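Local coordinates for multicopper oxidase (Arthrobacter sp. FB24, PDB 3GDC), which probably oxidises phenolic and related substrates and passes the electrons through bound copper ions to dioxygen, as laccases do, at residues Ser3-Arg8 with Met193-Lys198; Thr124-His129 with Glu156-Ala161; Val152-Gly157 with Thr235-Ser240; Met165-Asn170 with Gly282-Ser287. All blocks are in the same frame, centred on the assembly; numbering follows the deposited sequence.

Overall arrangement
Contact 4 is the buried member of the set: residues of 165-170 and 282-287 meet between two sheets of one sandwich, by apolar packing alone. Contact 1 lies at the surface, about 11 Å away between centres, and shares that neighbourhood because strands 197-200 and 281-287 pair side by side; its chemistry is mixed, with a doubly gripped carboxylate beside an exposed apolar pair. Contacts 2 and 3, about 4 Å apart between centres, are partly buried and hold the same connection after strand 147-153, sharing E156 and G157. Contact 2 places a guanidinium and a water against strand 127-132, whereas contact 3 lays a leucine on backbone and proline.

Contact 1. Residues Ser3-Arg8 with Met193-Lys198; sequences SVLAER and MDFPVK
The N-terminal tail that leads into helix 6-9 meets the last part of helix 191-194 here, where S3 and L5 approach D194 and F195 on the outside of the second cupredoxin-like domain. The centre of the polar half is a single carboxylate oxygen, D194 OD2, which accepts two hydrogen bonds from one residue. The backbone amide, S3 N, lies 2.7 Å from D194 OD2 and meets it nearly along the C-O axis, with an N-H...O angle of 150°. The hydroxyl also donates: S3 OG is 2.6 Å from D194 OD2, on the anti side of the carboxylate and tilted 19° out of its plane. Both donors can reach one oxygen because OG sits between the backbone N and the carbonyl carbon (chi1 63°), close to its own amide. Replacing S3 by an alanine would probably leave D194 OD2 with the amide alone and the carboxylate freer to turn. Further along helix 6-9, R8 forms a salt bridge with E47. F195 is the first residue to leave helical geometry after helix 191-194; its ring also meets H191 and touches T14 of helix 13-18, while V197 joins strand 281-287 by backbone bonds. L5, in the N-cap position of helix 6-9, supplies the apolar half of the contact. Its side chain crosses that of F195 at about a right angle, and the methyl comes to the ring's edge near its plane, with L5 CD2 3.7 Å from F195 CZ and 3.8 Å from F195 CE2.

Contact 2. Residues Thr124-His129 with Glu156-Ala161; sequences TPFGTH and EGRPPA
R158 reaches from the loop between strands 147-153 and 163-172 toward F126, just before strand 127-132, and G127, the first residue of that strand. The CB of R158 already points at segment 124-129, and the chain runs on extended through CG and CD before turning at chi3 (-90°), a bend that brings NH2 to the rim of the F126 ring. At the tip, NH2 stands near the ring plane at the F126 edge, with R158 NH2 3.8 Å from F126 CD1 and 4.1 Å from F126 CE1, and the guanidinium plane is turned 67° from the ring. The same nitrogen lies 4.2 Å from G127 CA, which meets the guanidinium at its edge, and it makes a weak hydrogen bond to G234 O. NH1 donates to a water in the guanidinium plane, R158 NH1 to the water oxygen being 2.6 Å, and it forms a salt bridge with E153. That water is weakly linked to T128 OG1, 3.4 Å away. Within 124-129, H129 NE2 donates to P125 O at 2.9 Å, from above the carbonyl plane, and one face of the same imidazole has G127 C lying over it, offset toward the rim. G127 has backbone angles that call for glycine. H129 in turn meets the ring of F227 of the second subunit. With E153 paired to NH1, the charge of R158 is probably balanced within the protein, while the ring edge of F126 contributes packing rather than cation-pi attraction.

Contact 3. Residues Val152-Gly157 with Thr235-Ser240; sequences VEPKEG and TMLTPS
The carbonyl oxygen of E156 lies 3.8 Å from the methyl L237 CD1, and no hydrogen bond crosses between the two segments, so the contact rests on the fit of one leucine. A second backbone oxygen is met in the same way by the other methyl of L237, CD2 being 3.8 Å from G157 O. CG lies anti to the carbonyl carbon (chi1 -65°), and the branch spreads its two methyls over the turn, with L237 CD1 3.7 Å from G157 CA. The approach is close because G157 has no side chain, and its backbone angles are ones that call for glycine. P154 is a looser neighbour of the CD2 methyl, P154 CG being 4.5 Å from L237 CD2. P154 also packs on F126. The amide of K155 bonds to E72, while two residues before L237 the hydroxyl of T235 bonds to the backbone oxygen of Y242 of the second subunit. The contact thus joins the connection leaving strand 147-153 to the loop between strands 228-232 and 241-243, an apolar loop-to-loop seam between the first and second cupredoxin-like domains of a two-domain multicopper oxidase.

Contact 4. Residues Met165-Asn170 with Gly282-Ser287; sequences MVMVMN and GFFEVS
F284 projects from strand 281-287 into the interior between two sheets, and M165 and M167 come to meet it from strand 163-172. The two methionines, two residues apart, both direct CB toward the other sheet and take the ring at different places. M167 and F284 come from opposite directions, and the methyl meets the ring obliquely at CZ. A chi1 of -69° sets CG of M167 beside the backbone N, and the extended chain beyond carries the methyl to the far end of the ring: M167 CE is 4.0 Å from F284 CZ. M165 arrives at the edge instead, near the ring plane, and comes nearest with its sulfur, loosely, M165 SD being 4.4 Å from F284 CE1. Its last torsion, chi3 77°, turns the methyl aside, leaving SD as the nearest atom. The CB of F284 does not itself aim at strand 163-172; the ring's outer end closes the distance. All three residues are buried and the contact is wholly apolar, with nothing directional to fix it beyond shape. The surroundings continue in the same vein: F284 meets the rings of F268 and F260, M167 also rests on F268, and V197 touches both M165 and F284. The backbones stay well separated, M167 CA and G282 CA being 11.8 Å apart, so the side chains span the distance between sheets. The F284 side chain is about 11 Å from a bound copper ion. Such face-to-face packing of two sheets forms the hydrophobic core of the Greek-key beta sandwich found in cupredoxin domains, here the second domain of the chain.

Contact 1. Residues Ser3-Arg8 with Met193-Lys198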
loop_
_atom_site.group_PDB
_atom_site.type_symbol
_atom_site.label_atom_id
_atom_site.label_comp_id
_atom_site.label_asym_id
_atom_site.label_seq_id
_atom_site.Cartn_x
_atom_site.Cartn_y
_atom_site.Cartn_z
ATOM N N SER A 3 28.596 -5.074 -10.026
ATOM C CA SER A 3 27.832 -6.241 -9.564
ATOM C C SER A 3 28.625 -7.521 -9.817
ATOM O O SER A 3 29.502 -7.553 -10.688
ATOM C CB SER A 3 26.482 -6.324 -10.282
ATOM O OG SER A 3 26.650 -6.505 -11.683
ATOM N N VAL A 4 28.317 -8.574 -9.060
ATOM C CA VAL A 4 29.010 -9.851 -9.226
ATOM C C VAL A 4 28.562 -10.489 -10.536
ATOM O O VAL A 4 27.363 -10.600 -10.791
ATOM C CB VAL A 4 28.748 -10.821 -8.038
ATOM C CG1 VAL A 4 29.575 -12.093 -8.184
ATOM C CG2 VAL A 4 29.087 -10.152 -6.720
ATOM N N LEU A 5 29.522 -10.896 -11.371
ATOM C CA LEU A 5 29.182 -11.527 -12.639
ATOM C C LEU A 5 28.437 -12.834 -12.421
ATOM O O LEU A 5 28.750 -13.589 -11.505
ATOM C CB LEU A 5 30.423 -11.773 -13.504
ATOM C CG LEU A 5 31.133 -10.527 -14.040
ATOM C CD1 LEU A 5 32.247 -10.963 -14.985
ATOM C CD2 LEU A 5 30.176 -9.599 -14.757
ATOM N N ALA A 6 27.455 -13.078 -13.283
ATOM C CA ALA A 6 26.574 -14.239 -13.193
ATOM C C ALA A 6 27.317 -15.561 -12.999
ATOM O O ALA A 6 26.957 -16.346 -12.121
ATOM C CB ALA A 6 25.654 -14.304 -14.426
ATOM N N GLU A 7 28.355 -15.796 -13.804
ATOM C CA GLU A 7 29.143 -17.024 -13.708
ATOM C C GLU A 7 29.717 -17.221 -12.310
ATOM O O GLU A 7 29.696 -18.329 -11.781
ATOM C CB GLU A 7 30.273 -17.034 -14.745
ATOM C CG GLU A 7 31.051 -18.346 -14.795
ATOM C CD GLU A 7 31.859 -18.515 -16.074
ATOM O OE1 GLU A 7 31.366 -18.104 -17.156
ATOM O OE2 GLU A 7 32.979 -19.074 -15.999
ATOM N N ARG A 8 30.217 -16.136 -11.724
ATOM C CA ARG A 8 30.807 -16.151 -10.387
ATOM C C ARG A 8 29.735 -16.214 -9.299
ATOM O O ARG A 8 29.891 -16.915 -8.295
ATOM C CB ARG A 8 31.679 -14.906 -10.206
ATOM C CG ARG A 8 32.271 -14.722 -8.822
ATOM C CD ARG A 8 33.284 -13.586 -8.840
ATOM N NE ARG A 8 33.466 -13.008 -7.514
ATOM C CZ ARG A 8 34.058 -11.839 -7.278
ATOM N NH1 ARG A 8 34.530 -11.103 -8.286
ATOM N NH2 ARG A 8 34.171 -11.405 -6.035
ATOM N N MET A 193 22.260 -2.565 -13.476
ATOM C CA MET A 193 23.079 -1.355 -13.660
ATOM C C MET A 193 24.174 -1.668 -14.669
ATOM O O MET A 193 24.457 -0.862 -15.567
ATOM C CB MET A 193 23.714 -0.891 -12.349
ATOM C CG MET A 193 22.740 -0.434 -11.266
ATOM S SD MET A 193 21.874 1.088 -11.694
ATOM C CE MET A 193 23.203 2.299 -11.512
ATOM N N ASP A 194 24.776 -2.844 -14.519
ATOM C CA ASP A 194 25.894 -3.270 -15.374
ATOM C C ASP A 194 25.435 -3.902 -16.666
ATOM O O ASP A 194 26.142 -3.833 -17.686
ATOM C CB ASP A 194 26.796 -4.243 -14.617
ATOM C CG ASP A 194 27.518 -3.579 -13.475
ATOM O OD1 ASP A 194 27.786 -2.360 -13.576
ATOM O OD2 ASP A 194 27.824 -4.270 -12.477
ATOM N N PHE A 195 24.264 -4.539 -16.614
ATOM C CA PHE A 195 23.689 -5.244 -17.745
ATOM C C PHE A 195 22.257 -4.778 -17.931
ATOM O O PHE A 195 21.321 -5.465 -17.534
ATOM C CB PHE A 195 23.779 -6.762 -17.524
ATOM C CG PHE A 195 25.191 -7.244 -17.404
ATOM C CD1 PHE A 195 25.952 -7.465 -18.549
ATOM C CD2 PHE A 195 25.785 -7.408 -16.154
ATOM C CE1 PHE A 195 27.275 -7.873 -18.452
ATOM C CE2 PHE A 195 27.106 -7.816 -16.047
ATOM C CZ PHE A 195 27.851 -8.051 -17.199
ATOM N N PRO A 196 22.086 -3.569 -18.499
ATOM C CA PRO A 196 20.735 -3.019 -18.617
ATOM C C PRO A 196 19.776 -3.932 -19.382
ATOM O O PRO A 196 20.198 -4.712 -20.252
ATOM C CB PRO A 196 20.956 -1.713 -19.393
ATOM C CG PRO A 196 22.348 -1.321 -19.079
ATOM C CD PRO A 196 23.098 -2.640 -19.038
ATOM N N VAL A 197 18.491 -3.829 -19.052
ATOM C CA VAL A 197 17.449 -4.584 -19.753
ATOM C C VAL A 197 17.256 -4.020 -21.162
ATOM O O VAL A 197 16.811 -2.886 -21.322
ATOM C CB VAL A 197 16.112 -4.516 -18.991
ATOM C CG1 VAL A 197 15.056 -5.376 -19.683
ATOM C CG2 VAL A 197 16.296 -4.964 -17.549
ATOM N N LYS A 198 17.581 -4.814 -22.184
ATOM C CA LYS A 198 17.479 -4.341 -23.570
ATOM C C LYS A 198 16.066 -4.485 -24.133
ATOM O O LYS A 198 15.521 -5.596 -24.203
ATOM C CB LYS A 198 18.507 -5.047 -24.466
ATOM C CG LYS A 198 19.952 -4.776 -24.072
ATOM C CD LYS A 198 20.941 -5.433 -25.060
ATOM C CE LYS A 198 22.374 -5.036 -24.732
ATOM N NZ LYS A 198 23.366 -5.540 -25.747
#

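Contact 2. Residues Thr124-His129 with Glu156-Ala161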
loop_
_atom_site.group_PDB
_atom_site.type_symbol
_atom_site.label_atom_id
_atom_site.label_comp_id
_atom_site.label_asym_id
_atom_site.label_seq_id
_atom_site.Cartn_x
_atom_site.Cartn_y
_atom_site.Cartn_z
ATOM N N THR A 124 -5.294 -22.385 -12.587
ATOM C CA THR A 124 -6.429 -21.490 -12.357
ATOM C C THR A 124 -6.200 -20.650 -11.103
ATOM O O THR A 124 -5.568 -21.128 -10.162
ATOM C CB THR A 124 -7.745 -22.263 -12.101
ATOM O OG1 THR A 124 -7.680 -23.565 -12.687
ATOM C CG2 THR A 124 -8.913 -21.494 -12.673
ATOM N N PRO A 125 -6.694 -19.394 -11.084
ATOM C CA PRO A 125 -7.253 -18.632 -12.199
ATOM C C PRO A 125 -6.122 -18.125 -13.071
ATOM O O PRO A 125 -4.955 -18.220 -12.673
ATOM C CB PRO A 125 -7.949 -17.456 -11.500
ATOM C CG PRO A 125 -7.116 -17.242 -10.268
ATOM C CD PRO A 125 -6.739 -18.626 -9.826
ATOM N N PHE A 126 -6.442 -17.604 -14.248
ATOM C CA PHE A 126 -5.412 -16.932 -15.020
ATOM C C PHE A 126 -4.890 -15.728 -14.238
ATOM O O PHE A 126 -5.614 -15.123 -13.435
ATOM C CB PHE A 126 -5.863 -16.590 -16.447
ATOM C CG PHE A 126 -6.716 -15.349 -16.581
ATOM C CD1 PHE A 126 -6.138 -14.076 -16.594
ATOM C CD2 PHE A 126 -8.094 -15.455 -16.772
ATOM C CE1 PHE A 126 -6.926 -12.933 -16.759
ATOM C CE2 PHE A 126 -8.893 -14.309 -16.935
ATOM C CZ PHE A 126 -8.305 -13.055 -16.932
ATOM N N GLY A 127 -3.616 -15.438 -14.439
ATOM C CA GLY A 127 -2.985 -14.308 -13.778
ATOM C C GLY A 127 -1.522 -14.540 -13.509
ATOM O O GLY A 127 -0.914 -15.492 -14.002
ATOM N N THR A 128 -0.952 -13.631 -12.731
ATOM C CA THR A 128 0.457 -13.680 -12.372
ATOM C C THR A 128 0.521 -14.077 -10.914
ATOM O O THR A 128 0.004 -13.363 -10.042
ATOM C CB THR A 128 1.096 -12.304 -12.621
ATOM O OG1 THR A 128 1.026 -12.015 -14.022
ATOM C CG2 THR A 128 2.534 -12.248 -12.143
ATOM N N HIS A 129 1.129 -15.236 -10.656
ATOM C CA HIS A 129 1.146 -15.814 -9.324
ATOM C C HIS A 129 2.584 -16.145 -8.912
ATOM O O HIS A 129 3.546 -15.695 -9.551
ATOM C CB HIS A 129 0.234 -17.057 -9.265
ATOM C CG HIS A 129 -1.122 -16.846 -9.868
ATOM N ND1 HIS A 129 -2.031 -15.934 -9.366
ATOM C CD2 HIS A 129 -1.732 -17.441 -10.926
ATOM C CE1 HIS A 129 -3.133 -15.968 -10.096
ATOM N NE2 HIS A 129 -2.977 -16.874 -11.049
ATOM N N GLU A 156 -8.336 -16.666 -23.269
ATOM C CA GLU A 156 -8.805 -15.636 -24.197
ATOM C C GLU A 156 -8.717 -14.215 -23.631
ATOM O O GLU A 156 -9.151 -13.956 -22.502
ATOM C CB GLU A 156 -10.233 -15.959 -24.654
ATOM C CG GLU A 156 -10.290 -16.842 -25.916
ATOM C CD GLU A 156 -11.202 -18.060 -25.781
ATOM O OE1 GLU A 156 -11.776 -18.277 -24.686
ATOM O OE2 GLU A 156 -11.333 -18.813 -26.781
ATOM N N GLY A 157 -8.127 -13.309 -24.412
ATOM C CA GLY A 157 -8.233 -11.877 -24.145
ATOM C C GLY A 157 -6.981 -11.027 -23.978
ATOM O O GLY A 157 -7.100 -9.812 -23.798
ATOM N N ARG A 158 -5.790 -11.627 -24.041
ATOM C CA ARG A 158 -4.548 -10.854 -23.829
ATOM C C ARG A 158 -3.670 -10.666 -25.084
ATOM O O ARG A 158 -3.046 -11.618 -25.565
ATOM C CB ARG A 158 -3.727 -11.409 -22.651
ATOM C CG ARG A 158 -3.037 -10.320 -21.820
ATOM C CD ARG A 158 -2.083 -10.884 -20.755
ATOM N NE ARG A 158 -2.721 -11.143 -19.461
ATOM C CZ ARG A 158 -2.262 -12.019 -18.566
ATOM N NH1 ARG A 158 -1.160 -12.723 -18.822
ATOM N NH2 ARG A 158 -2.897 -12.198 -17.412
ATOM N N PRO A 159 -3.619 -9.424 -25.612
ATOM C CA PRO A 159 -2.844 -9.073 -26.818
ATOM C C PRO A 159 -1.380 -9.506 -26.718
ATOM O O PRO A 159 -0.804 -9.445 -25.630
ATOM C CB PRO A 159 -2.924 -7.544 -26.856
ATOM C CG PRO A 159 -4.156 -7.208 -26.114
ATOM C CD PRO A 159 -4.322 -8.255 -25.055
ATOM N N PRO A 160 -0.774 -9.927 -27.844
ATOM C CA PRO A 160 0.599 -10.425 -27.771
ATOM C C PRO A 160 1.575 -9.298 -27.441
ATOM O O PRO A 160 1.479 -8.211 -28.015
ATOM C CB PRO A 160 0.854 -10.972 -29.179
ATOM C CG PRO A 160 -0.051 -10.188 -30.051
ATOM C CD PRO A 160 -1.291 -9.947 -29.226
ATOM N N ALA A 161 2.473 -9.554 -26.494
ATOM C CA ALA A 161 3.531 -8.602 -26.161
ATOM C C ALA A 161 4.719 -8.835 -27.076
ATOM O O ALA A 161 4.978 -9.965 -27.494
ATOM C CB ALA A 161 3.954 -8.753 -24.708
HETATM O O HOH W 1 -0.612 -13.743 -16.454
#

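Contact 3. Residues Val152-Gly157 with Thr235-Ser240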
loop_
_atom_site.group_PDB
_atom_site.type_symbol
_atom_site.label_atom_id
_atom_site.label_comp_id
_atom_site.label_asym_id
_atom_site.label_seq_id
_atom_site.Cartn_x
_atom_site.Cartn_y
_atom_site.Cartn_z
ATOM N N VAL A 152 0.084 -17.897 -15.330
ATOM C CA VAL A 152 -1.002 -18.611 -16.012
ATOM C C VAL A 152 -1.632 -17.679 -17.044
ATOM O O VAL A 152 -2.316 -16.708 -16.691
ATOM C CB VAL A 152 -2.073 -19.121 -15.027
ATOM C CG1 VAL A 152 -3.219 -19.838 -15.771
ATOM C CG2 VAL A 152 -1.473 -20.044 -13.978
ATOM N N GLU A 153 -1.362 -17.962 -18.316
ATOM C CA GLU A 153 -1.874 -17.180 -19.432
ATOM C C GLU A 153 -3.376 -17.412 -19.633
ATOM O O GLU A 153 -3.823 -18.563 -19.675
ATOM C CB GLU A 153 -1.117 -17.543 -20.712
ATOM C CG GLU A 153 -1.355 -16.582 -21.882
ATOM C CD GLU A 153 -0.404 -15.389 -21.863
ATOM O OE1 GLU A 153 0.465 -15.300 -22.760
ATOM O OE2 GLU A 153 -0.508 -14.546 -20.949
ATOM N N PRO A 154 -4.162 -16.328 -19.735
ATOM C CA PRO A 154 -5.584 -16.476 -20.058
ATOM C C PRO A 154 -5.807 -17.203 -21.382
ATOM O O PRO A 154 -5.057 -16.998 -22.347
ATOM C CB PRO A 154 -6.088 -15.027 -20.152
ATOM C CG PRO A 154 -4.855 -14.176 -20.273
ATOM C CD PRO A 154 -3.800 -14.915 -19.509
ATOM N N LYS A 155 -6.822 -18.058 -21.404
ATOM C CA LYS A 155 -7.235 -18.745 -22.620
ATOM C C LYS A 155 -7.629 -17.715 -23.686
ATOM O O LYS A 155 -7.271 -17.856 -24.857
ATOM C CB LYS A 155 -8.390 -19.708 -22.306
ATOM C CG LYS A 155 -8.901 -20.534 -23.481
ATOM C CD LYS A 155 -7.987 -21.713 -23.809
ATOM C CE LYS A 155 -8.546 -22.538 -24.969
ATOM N NZ LYS A 155 -8.408 -21.866 -26.299
ATOM N N GLU A 156 -8.336 -16.666 -23.269
ATOM C CA GLU A 156 -8.805 -15.636 -24.197
ATOM C C GLU A 156 -8.717 -14.215 -23.631
ATOM O O GLU A 156 -9.151 -13.956 -22.502
ATOM C CB GLU A 156 -10.233 -15.959 -24.654
ATOM C CG GLU A 156 -10.290 -16.842 -25.916
ATOM C CD GLU A 156 -11.202 -18.060 -25.781
ATOM O OE1 GLU A 156 -11.776 -18.277 -24.686
ATOM O OE2 GLU A 156 -11.333 -18.813 -26.781
ATOM N N GLY A 157 -8.127 -13.309 -24.412
ATOM C CA GLY A 157 -8.233 -11.877 -24.145
ATOM C C GLY A 157 -6.981 -11.027 -23.978
ATOM O O GLY A 157 -7.100 -9.812 -23.798
ATOM N N THR A 235 -5.035 -10.659 -13.060
ATOM C CA THR A 235 -6.275 -11.432 -13.118
ATOM C C THR A 235 -7.395 -10.772 -13.934
ATOM O O THR A 235 -8.426 -11.402 -14.209
ATOM C CB THR A 235 -6.815 -11.714 -11.707
ATOM O OG1 THR A 235 -6.890 -10.481 -10.975
ATOM C CG2 THR A 235 -5.932 -12.706 -10.976
ATOM N N MET A 236 -7.207 -9.509 -14.306
ATOM C CA MET A 236 -8.205 -8.801 -15.102
ATOM C C MET A 236 -7.606 -8.325 -16.407
ATOM O O MET A 236 -6.398 -8.084 -16.497
ATOM C CB MET A 236 -8.807 -7.624 -14.330
ATOM C CG MET A 236 -9.641 -8.038 -13.141
ATOM S SD MET A 236 -10.516 -6.655 -12.392
ATOM C CE MET A 236 -11.071 -7.428 -10.885
ATOM N N LEU A 237 -8.458 -8.174 -17.415
ATOM C CA LEU A 237 -8.012 -7.783 -18.750
ATOM C C LEU A 237 -7.992 -6.272 -18.939
ATOM O O LEU A 237 -7.514 -5.778 -19.955
ATOM C CB LEU A 237 -8.885 -8.444 -19.819
ATOM C CG LEU A 237 -8.829 -9.973 -19.918
ATOM C CD1 LEU A 237 -9.733 -10.441 -21.053
ATOM C CD2 LEU A 237 -7.407 -10.513 -20.098
ATOM N N THR A 238 -8.515 -5.555 -17.950
ATOM C CA THR A 238 -8.511 -4.091 -17.941
ATOM C C THR A 238 -7.635 -3.588 -16.789
ATOM O O THR A 238 -7.763 -4.074 -15.659
ATOM C CB THR A 238 -9.940 -3.529 -17.799
ATOM O OG1 THR A 238 -10.460 -3.851 -16.503
ATOM C CG2 THR A 238 -10.852 -4.152 -18.845
ATOM N N PRO A 239 -6.737 -2.617 -17.073
ATOM C CA PRO A 239 -5.802 -2.159 -16.043
ATOM C C PRO A 239 -6.436 -1.300 -14.947
ATOM O O PRO A 239 -7.462 -0.634 -15.163
ATOM C CB PRO A 239 -4.745 -1.379 -16.840
ATOM C CG PRO A 239 -5.449 -0.905 -18.050
ATOM C CD PRO A 239 -6.533 -1.921 -18.359
ATOM N N SER A 240 -5.832 -1.345 -13.766
ATOM C CA SER A 240 -6.340 -0.612 -12.624
ATOM C C SER A 240 -5.807 0.815 -12.595
ATOM O O SER A 240 -6.469 1.727 -12.093
ATOM C CB SER A 240 -5.998 -1.341 -11.321
ATOM O OG SER A 240 -4.626 -1.201 -10.967
#

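Contact 4. Residues Met165-Asn170 with Gly282-Ser287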
loop_
_atom_site.group_PDB
_atom_site.type_symbol
_atom_site.label_atom_id
_atom_site.label_comp_id
_atom_site.label_asym_id
_atom_site.label_seq_id
_atom_site.Cartn_x
_atom_site.Cartn_y
_atom_site.Cartn_z
ATOM N N MET A 165 8.600 -10.383 -19.867
ATOM C CA MET A 165 9.637 -10.645 -18.877
ATOM C C MET A 165 9.066 -10.802 -17.469
ATOM O O MET A 165 7.897 -10.473 -17.216
ATOM C CB MET A 165 10.715 -9.554 -18.913
ATOM C CG MET A 165 10.184 -8.155 -18.915
ATOM S SD MET A 165 11.496 -6.922 -19.134
ATOM C CE MET A 165 11.821 -7.058 -20.871
ATOM N N VAL A 166 9.900 -11.336 -16.581
ATOM C CA VAL A 166 9.554 -11.534 -15.177
ATOM C C VAL A 166 10.595 -10.865 -14.279
ATOM O O VAL A 166 11.803 -10.968 -14.505
ATOM C CB VAL A 166 9.339 -13.051 -14.800
ATOM C CG1 VAL A 166 10.565 -13.909 -15.109
ATOM C CG2 VAL A 166 8.908 -13.208 -13.342
ATOM N N MET A 167 10.095 -10.171 -13.263
ATOM C CA MET A 167 10.939 -9.489 -12.288
ATOM C C MET A 167 10.496 -9.834 -10.873
ATOM O O MET A 167 9.395 -9.448 -10.439
ATOM C CB MET A 167 10.871 -7.972 -12.501
ATOM C CG MET A 167 11.528 -7.533 -13.795
ATOM S SD MET A 167 11.658 -5.742 -13.875
ATOM C CE MET A 167 12.680 -5.580 -15.357
ATOM N N VAL A 168 11.355 -10.552 -10.156
ATOM C CA VAL A 168 11.079 -10.915 -8.771
ATOM C C VAL A 168 11.947 -10.041 -7.854
ATOM O O VAL A 168 13.185 -10.056 -7.938
ATOM C CB VAL A 168 11.329 -12.413 -8.489
ATOM C CG1 VAL A 168 10.995 -12.740 -7.036
ATOM C CG2 VAL A 168 10.520 -13.309 -9.462
ATOM N N MET A 169 11.279 -9.262 -7.009
ATOM C CA MET A 169 11.951 -8.343 -6.092
ATOM C C MET A 169 12.149 -9.043 -4.760
ATOM O O MET A 169 11.178 -9.514 -4.152
ATOM C CB MET A 169 11.111 -7.071 -5.881
ATOM C CG MET A 169 10.770 -6.305 -7.139
ATOM S SD MET A 169 9.786 -4.826 -6.791
ATOM C CE MET A 169 8.235 -5.564 -6.231
ATOM N N ASN A 170 13.397 -9.115 -4.299
ATOM C CA ASN A 170 13.692 -9.789 -3.042
ATOM C C ASN A 170 14.678 -9.016 -2.166
ATOM O O ASN A 170 15.095 -7.899 -2.505
ATOM C CB ASN A 170 14.240 -11.207 -3.301
ATOM C CG ASN A 170 15.632 -11.192 -3.941
ATOM O OD1 ASN A 170 16.198 -10.125 -4.166
ATOM N ND2 ASN A 170 16.187 -12.372 -4.222
ATOM N N GLY A 282 18.400 -0.529 -11.506
ATOM C CA GLY A 282 18.971 -0.903 -12.795
ATOM C C GLY A 282 18.580 0.094 -13.872
ATOM O O GLY A 282 18.028 1.158 -13.574
ATOM N N PHE A 283 18.885 -0.256 -15.120
ATOM C CA PHE A 283 18.490 0.535 -16.279
ATOM C C PHE A 283 17.780 -0.323 -17.307
ATOM O O PHE A 283 18.114 -1.505 -17.471
ATOM C CB PHE A 283 19.717 1.099 -16.996
ATOM C CG PHE A 283 20.475 2.115 -16.210
ATOM C CD1 PHE A 283 19.991 3.415 -16.079
ATOM C CD2 PHE A 283 21.693 1.782 -15.627
ATOM C CE1 PHE A 283 20.709 4.374 -15.353
ATOM C CE2 PHE A 283 22.417 2.730 -14.906
ATOM C CZ PHE A 283 21.921 4.022 -14.767
ATOM N N PHE A 284 16.834 0.295 -18.010
ATOM C CA PHE A 284 16.430 -0.170 -19.341
ATOM C C PHE A 284 17.305 0.540 -20.363
ATOM O O PHE A 284 17.591 1.734 -20.225
ATOM C CB PHE A 284 14.976 0.169 -19.640
ATOM C CG PHE A 284 13.994 -0.718 -18.946
ATOM C CD1 PHE A 284 13.506 -1.863 -19.570
ATOM C CD2 PHE A 284 13.552 -0.406 -17.660
ATOM C CE1 PHE A 284 12.591 -2.685 -18.907
ATOM C CE2 PHE A 284 12.632 -1.226 -16.999
ATOM C CZ PHE A 284 12.153 -2.360 -17.631
ATOM N N GLU A 285 17.743 -0.206 -21.368
ATOM C CA GLU A 285 18.441 0.368 -22.519
ATOM C C GLU A 285 17.531 0.221 -23.737
ATOM O O GLU A 285 17.293 -0.891 -24.219
ATOM C CB GLU A 285 19.781 -0.336 -22.735
ATOM C CG GLU A 285 20.589 0.218 -23.917
ATOM C CD GLU A 285 21.175 1.583 -23.632
ATOM O OE1 GLU A 285 22.112 1.667 -22.805
ATOM O OE2 GLU A 285 20.706 2.577 -24.240
ATOM N N VAL A 286 16.998 1.344 -24.208
ATOM C CA VAL A 286 16.005 1.350 -25.276
ATOM C C VAL A 286 16.715 1.646 -26.592
ATOM O O VAL A 286 17.333 2.700 -26.743
ATOM C CB VAL A 286 14.897 2.405 -25.037
ATOM C CG1 VAL A 286 13.793 2.294 -26.097
ATOM C CG2 VAL A 286 14.304 2.277 -23.637
ATOM N N SER A 287 16.640 0.704 -27.524
ATOM C CA SER A 287 17.264 0.865 -28.833
ATOM C C SER A 287 16.275 1.500 -29.798
ATOM O O SER A 287 15.076 1.237 -29.724
ATOM C CB SER A 287 17.751 -0.485 -29.363
ATOM O OG SER A 287 16.666 -1.379 -29.533
#